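Local coordinates for protein ribosomal RNA small subunit methyltransferase E (Legionella pneumophila, PDB 5O95) that probably methylates N3 of a specific uridine of 16S rRNA in the small ribosomal subunit, using S-adenosyl-L-methionine as methyl donor, at residues 162-174 with 185-197. Residues are numbered along the deposited sequence; the frame is centred on the assembly and turned at random. Where two conformers were deposited one is given.
Sequences FVREAKEHLKLIL and YPVQPPDVALIIG
Leu172 and Ala193 mark the middle of a parallel strand pair, 170-174 beside 191-196, whose axes run 15° apart. Its ladder is regular: Leu172 N donates to Ala193 O at 2.8 Å, Leu172 O accepts from Ile195 N, and the bonds Ala193 N to Leu170 O and Leu174 N to Ile195 O extend it both ways.

Packing is dense on both faces. On one, Leu172 CD2 sits over the centre of the Tyr185 ring, 3.8 Å from its centroid, a CH-pi contact, while Leu172 CD1 reaches Val192 CG2; helix 227-242 packs on Leu194 and Val187 here. On the other, the end of helix 159-165 lies over the strands: Phe162, its ring swung anti to the backbone N (chi1 -177°), runs past Ile195 in the opposite direction, CE2 to CG1 3.7 Å, and Val163 crosses Ile195 at about a right angle, CG1 on CD1.

The amino-terminal end of the pair is looser and more exposed. There Pro190, after a cis peptide bond, places CG over the face of the His169 imidazole, 3.6 Å from its centroid. Asp191 OD1 takes the His169 N-H almost straight (2.8 Å, 176°), from above the carboxylate plane. Glu168, bent at chi2, lays OE1 against Ala193 CB, and its OE2 bonds His84.

At the carboxyl ends, one water joins Leu174 O, 2.7 Å away, to Gly197 N. Both residues belong to the S-adenosyl-L-methionine site of this SPOUT-family domain, unoccupied in this chain. An apolar strand pair held in register by four backbone bonds thus lets one water bridge them, consistent with polar backbone groups being presented there.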
loop_
_atom_site.group_PDB
_atom_site.type_symbol
_atom_site.label_atom_id
_atom_site.label_comp_id
_atom_site.label_asym_id
_atom_site.label_seq_id
_atom_site.Cartn_x
_atom_site.Cartn_y
_atom_site.Cartn_z
ATOM N N PHE B 162 -23.686 -9.283 -3.596
ATOM C CA PHE B 162 -22.979 -8.718 -2.453
ATOM C C PHE B 162 -23.833 -7.693 -1.717
ATOM O O PHE B 162 -23.924 -7.719 -0.486
ATOM C CB PHE B 162 -21.639 -8.112 -2.859
ATOM C CG PHE B 162 -20.864 -7.600 -1.695
ATOM C CD1 PHE B 162 -20.052 -8.450 -0.961
ATOM C CD2 PHE B 162 -20.970 -6.272 -1.310
ATOM C CE1 PHE B 162 -19.346 -7.975 0.136
ATOM C CE2 PHE B 162 -20.275 -5.795 -0.214
ATOM C CZ PHE B 162 -19.465 -6.648 0.510
ATOM N N VAL B 163 -24.457 -6.767 -2.450
ATOM C CA VAL B 163 -25.256 -5.760 -1.762
ATOM C C VAL B 163 -26.517 -6.365 -1.147
ATOM O O VAL B 163 -26.988 -5.897 -0.103
ATOM C CB VAL B 163 -25.532 -4.533 -2.653
ATOM C CG1 VAL B 163 -24.222 -4.006 -3.234
ATOM C CG2 VAL B 163 -26.547 -4.849 -3.746
ATOM N N ARG B 164 -27.070 -7.420 -1.758
ATOM C CA ARG B 164 -28.276 -8.034 -1.213
ATOM C C ARG B 164 -27.991 -8.680 0.141
ATOM O O ARG B 164 -28.813 -8.598 1.062
ATOM C CB ARG B 164 -28.846 -9.041 -2.216
ATOM C CG ARG B 164 -29.463 -10.284 -1.591
ATOM C CD ARG B 164 -30.351 -11.029 -2.586
ATOM N NE ARG B 164 -29.735 -11.146 -3.905
ATOM C CZ ARG B 164 -28.999 -12.180 -4.300
ATOM N NH1 ARG B 164 -28.784 -13.198 -3.477
ATOM N NH2 ARG B 164 -28.478 -12.195 -5.522
ATOM N N GLU B 165 -26.810 -9.274 0.295
ATOM C CA GLU B 165 -26.481 -10.045 1.487
ATOM C C GLU B 165 -25.787 -9.239 2.577
ATOM O O GLU B 165 -25.719 -9.710 3.719
ATOM C CB GLU B 165 -25.585 -11.231 1.118
ATOM C CG GLU B 165 -26.247 -12.213 0.173
ATOM C CD GLU B 165 -25.314 -13.326 -0.262
ATOM O OE1 GLU B 165 -24.087 -13.207 -0.051
ATOM O OE2 GLU B 165 -25.812 -14.318 -0.824
ATOM N N ALA B 166 -25.263 -8.052 2.259
ATOM C CA ALA B 166 -24.457 -7.302 3.214
ATOM C C ALA B 166 -25.309 -6.875 4.404
ATOM O O ALA B 166 -26.341 -6.215 4.238
ATOM C CB ALA B 166 -23.844 -6.081 2.529
ATOM N N LYS B 167 -24.877 -7.249 5.606
ATOM C CA LYS B 167 -25.590 -6.883 6.822
ATOM C C LYS B 167 -24.745 -6.043 7.778
ATOM O O LYS B 167 -25.176 -5.785 8.909
ATOM C CB LYS B 167 -26.170 -8.131 7.495
ATOM C CG LYS B 167 -27.188 -8.859 6.611
ATOM C CD LYS B 167 -27.680 -10.154 7.242
ATOM C CE LYS B 167 -28.644 -10.867 6.306
ATOM N NZ LYS B 167 -29.109 -12.181 6.840
ATOM N N GLU B 168 -23.573 -5.588 7.340
ATOM C CA GLU B 168 -22.714 -4.763 8.178
ATOM C C GLU B 168 -23.419 -3.462 8.561
ATOM O O GLU B 168 -24.244 -2.930 7.811
ATOM C CB GLU B 168 -21.409 -4.450 7.431
ATOM C CG GLU B 168 -20.413 -5.607 7.350
ATOM C CD GLU B 168 -20.763 -6.633 6.285
ATOM O OE1 GLU B 168 -21.636 -6.343 5.440
ATOM O OE2 GLU B 168 -20.160 -7.727 6.278
ATOM N N HIS B 169 -23.084 -2.943 9.748
ATOM C CA HIS B 169 -23.783 -1.765 10.264
ATOM C C HIS B 169 -23.469 -0.511 9.462
ATOM O O HIS B 169 -24.323 0.375 9.337
ATOM C CB HIS B 169 -23.449 -1.529 11.737
ATOM C CG HIS B 169 -24.075 -2.522 12.664
ATOM N ND1 HIS B 169 -24.384 -2.227 13.974
ATOM C CD2 HIS B 169 -24.447 -3.810 12.472
ATOM C CE1 HIS B 169 -24.918 -3.289 14.550
ATOM N NE2 HIS B 169 -24.967 -4.264 13.661
ATOM N N LEU B 170 -22.259 -0.407 8.934
ATOM C CA LEU B 170 -21.863 0.705 8.084
ATOM C C LEU B 170 -21.483 0.137 6.727
ATOM O O LEU B 170 -20.734 -0.841 6.650
ATOM C CB LEU B 170 -20.669 1.441 8.697
ATOM C CG LEU B 170 -20.070 2.582 7.863
ATOM C CD1 LEU B 170 -21.095 3.695 7.632
ATOM C CD2 LEU B 170 -18.819 3.122 8.556
ATOM N N LYS B 171 -22.008 0.731 5.660
ATOM C CA LYS B 171 -21.802 0.202 4.318
ATOM C C LYS B 171 -21.312 1.331 3.424
ATOM O O LYS B 171 -22.007 2.335 3.250
ATOM C CB LYS B 171 -23.089 -0.431 3.784
ATOM C CG LYS B 171 -23.534 -1.637 4.612
ATOM C CD LYS B 171 -24.779 -2.323 4.067
ATOM C CE LYS B 171 -26.037 -1.529 4.365
ATOM N NZ LYS B 171 -27.273 -2.380 4.232
ATOM N N LEU B 172 -20.098 1.177 2.904
ATOM C CA LEU B 172 -19.443 2.229 2.148
ATOM C C LEU B 172 -19.028 1.720 0.777
ATOM O O LEU B 172 -18.730 0.540 0.586
ATOM C CB LEU B 172 -18.204 2.723 2.880
ATOM C CG LEU B 172 -18.461 3.251 4.280
ATOM C CD1 LEU B 172 -17.109 3.524 4.948
ATOM C CD2 LEU B 172 -19.296 4.508 4.245
ATOM N N ILE B 173 -18.999 2.634 -0.186
ATOM C CA ILE B 173 -18.513 2.316 -1.518
ATOM C C ILE B 173 -17.598 3.450 -1.956
ATOM O O ILE B 173 -17.935 4.625 -1.787
ATOM C CB ILE B 173 -19.683 2.087 -2.500
ATOM C CG1 ILE B 173 -19.177 1.758 -3.908
ATOM C CG2 ILE B 173 -20.660 3.257 -2.467
ATOM C CD1 ILE B 173 -20.275 1.187 -4.789
ATOM N N LEU B 174 -16.426 3.100 -2.481
ATOM C CA LEU B 174 -15.515 4.099 -3.035
ATOM C C LEU B 174 -16.062 4.566 -4.374
ATOM O O LEU B 174 -15.925 3.884 -5.391
ATOM C CB LEU B 174 -14.112 3.528 -3.193
ATOM C CG LEU B 174 -13.230 3.567 -1.950
ATOM C CD1 LEU B 174 -11.857 3.037 -2.288
ATOM C CD2 LEU B 174 -13.137 4.997 -1.439
ATOM N N TYR B 185 -18.826 9.807 8.377
ATOM C CA TYR B 185 -19.461 8.518 8.597
ATOM C C TYR B 185 -19.088 7.976 9.970
ATOM O O TYR B 185 -17.980 8.220 10.455
ATOM C CB TYR B 185 -19.028 7.508 7.526
ATOM C CG TYR B 185 -19.506 7.881 6.150
ATOM C CD1 TYR B 185 -20.864 7.999 5.879
ATOM C CD2 TYR B 185 -18.604 8.125 5.120
ATOM C CE1 TYR B 185 -21.315 8.355 4.623
ATOM C CE2 TYR B 185 -19.052 8.483 3.857
ATOM C CZ TYR B 185 -20.406 8.579 3.617
ATOM O OH TYR B 185 -20.861 8.936 2.366
ATOM N N PRO B 186 -19.993 7.227 10.616
ATOM C CA PRO B 186 -19.717 6.632 11.944
ATOM C C PRO B 186 -18.840 5.389 11.835
ATOM O O PRO B 186 -19.289 4.235 11.955
ATOM C CB PRO B 186 -21.127 6.324 12.460
ATOM C CG PRO B 186 -21.889 5.964 11.219
ATOM C CD PRO B 186 -21.364 6.930 10.158
ATOM N N VAL B 187 -17.550 5.612 11.584
ATOM C CA VAL B 187 -16.588 4.521 11.451
ATOM C C VAL B 187 -16.216 4.073 12.861
ATOM O O VAL B 187 -15.407 4.705 13.542
ATOM C CB VAL B 187 -15.361 4.923 10.631
ATOM C CG1 VAL B 187 -14.437 3.732 10.473
ATOM C CG2 VAL B 187 -15.779 5.469 9.258
ATOM N N GLN B 188 -16.817 2.973 13.300
ATOM C CA GLN B 188 -16.669 2.463 14.654
ATOM C C GLN B 188 -17.157 1.027 14.655
ATOM O O GLN B 188 -17.897 0.622 13.752
ATOM C CB GLN B 188 -17.499 3.292 15.637
ATOM C CG GLN B 188 -18.970 3.311 15.310
ATOM C CD GLN B 188 -19.710 4.383 16.079
ATOM O OE1 GLN B 188 -19.377 5.565 15.994
ATOM N NE2 GLN B 188 -20.714 3.974 16.846
ATOM N N PRO B 189 -16.746 0.227 15.633
ATOM C CA PRO B 189 -17.249 -1.141 15.719
ATOM C C PRO B 189 -18.766 -1.138 15.790
ATOM O O PRO B 189 -19.369 -0.161 16.259
ATOM C CB PRO B 189 -16.629 -1.654 17.029
ATOM C CG PRO B 189 -15.377 -0.865 17.166
ATOM C CD PRO B 189 -15.729 0.512 16.661
ATOM N N PRO B 190 -19.428 -2.234 15.380
ATOM C CA PRO B 190 -18.826 -3.548 15.109
ATOM C C PRO B 190 -18.135 -3.734 13.763
ATOM O O PRO B 190 -17.040 -4.300 13.726
ATOM C CB PRO B 190 -20.021 -4.508 15.202
ATOM C CG PRO B 190 -21.208 -3.668 14.819
ATOM C CD PRO B 190 -20.900 -2.261 15.295
ATOM N N ASP B 191 -18.758 -3.292 12.673
ATOM C CA ASP B 191 -18.328 -3.770 11.372
ATOM C C ASP B 191 -18.624 -2.753 10.280
ATOM O O ASP B 191 -19.409 -1.818 10.452
ATOM C CB ASP B 191 -18.943 -5.136 11.031
ATOM C CG ASP B 191 -20.463 -5.158 11.152
ATOM O OD1 ASP B 191 -21.084 -4.104 11.375
ATOM O OD2 ASP B 191 -21.040 -6.254 11.015
ATOM N N VAL B 192 -17.973 -2.966 9.145
ATOM C CA VAL B 192 -18.134 -2.097 7.985
ATOM C C VAL B 192 -17.932 -2.944 6.740
ATOM O O VAL B 192 -17.028 -3.785 6.689
ATOM C CB VAL B 192 -17.174 -0.886 8.056
ATOM C CG1 VAL B 192 -15.743 -1.333 8.233
ATOM C CG2 VAL B 192 -17.310 -0.001 6.816
ATOM N N ALA B 193 -18.794 -2.735 5.745
ATOM C CA ALA B 193 -18.624 -3.316 4.419
ATOM C C ALA B 193 -18.107 -2.212 3.513
ATOM O O ALA B 193 -18.609 -1.087 3.561
ATOM C CB ALA B 193 -19.940 -3.874 3.875
ATOM N N LEU B 194 -17.063 -2.514 2.753
ATOM C CA LEU B 194 -16.445 -1.542 1.856
ATOM C C LEU B 194 -16.329 -2.158 0.477
ATOM O O LEU B 194 -15.666 -3.188 0.311
ATOM C CB LEU B 194 -15.044 -1.181 2.357
ATOM C CG LEU B 194 -14.181 -0.315 1.450
ATOM C CD1 LEU B 194 -14.775 1.077 1.342
ATOM C CD2 LEU B 194 -12.755 -0.295 2.003
ATOM N N ILE B 195 -16.937 -1.504 -0.509
ATOM C CA ILE B 195 -16.858 -1.907 -1.909
ATOM C C ILE B 195 -15.805 -1.050 -2.598
ATOM O O ILE B 195 -15.917 0.180 -2.625
ATOM C CB ILE B 195 -18.211 -1.739 -2.612
ATOM C CG1 ILE B 195 -19.251 -2.670 -1.988
ATOM C CG2 ILE B 195 -18.064 -2.059 -4.102
ATOM C CD1 ILE B 195 -20.623 -2.528 -2.574
ATOM N N ILE B 196 -14.792 -1.698 -3.165
ATOM C CA ILE B 196 -13.836 -1.050 -4.059
ATOM C C ILE B 196 -14.083 -1.610 -5.443
ATOM O O ILE B 196 -13.943 -2.821 -5.658
ATOM C CB ILE B 196 -12.399 -1.340 -3.626
ATOM C CG1 ILE B 196 -12.266 -0.988 -2.148
ATOM C CG2 ILE B 196 -11.401 -0.616 -4.534
ATOM C CD1 ILE B 196 -11.036 -0.307 -1.805
ATOM N N GLY B 197 -14.466 -0.738 -6.379
ATOM C CA GLY B 197 -14.728 -1.151 -7.734
ATOM C C GLY B 197 -13.487 -1.172 -8.599
ATOM O O GLY B 197 -12.369 -0.908 -8.152
HETATM O O HOH W 1 -14.173 2.052 -6.387
#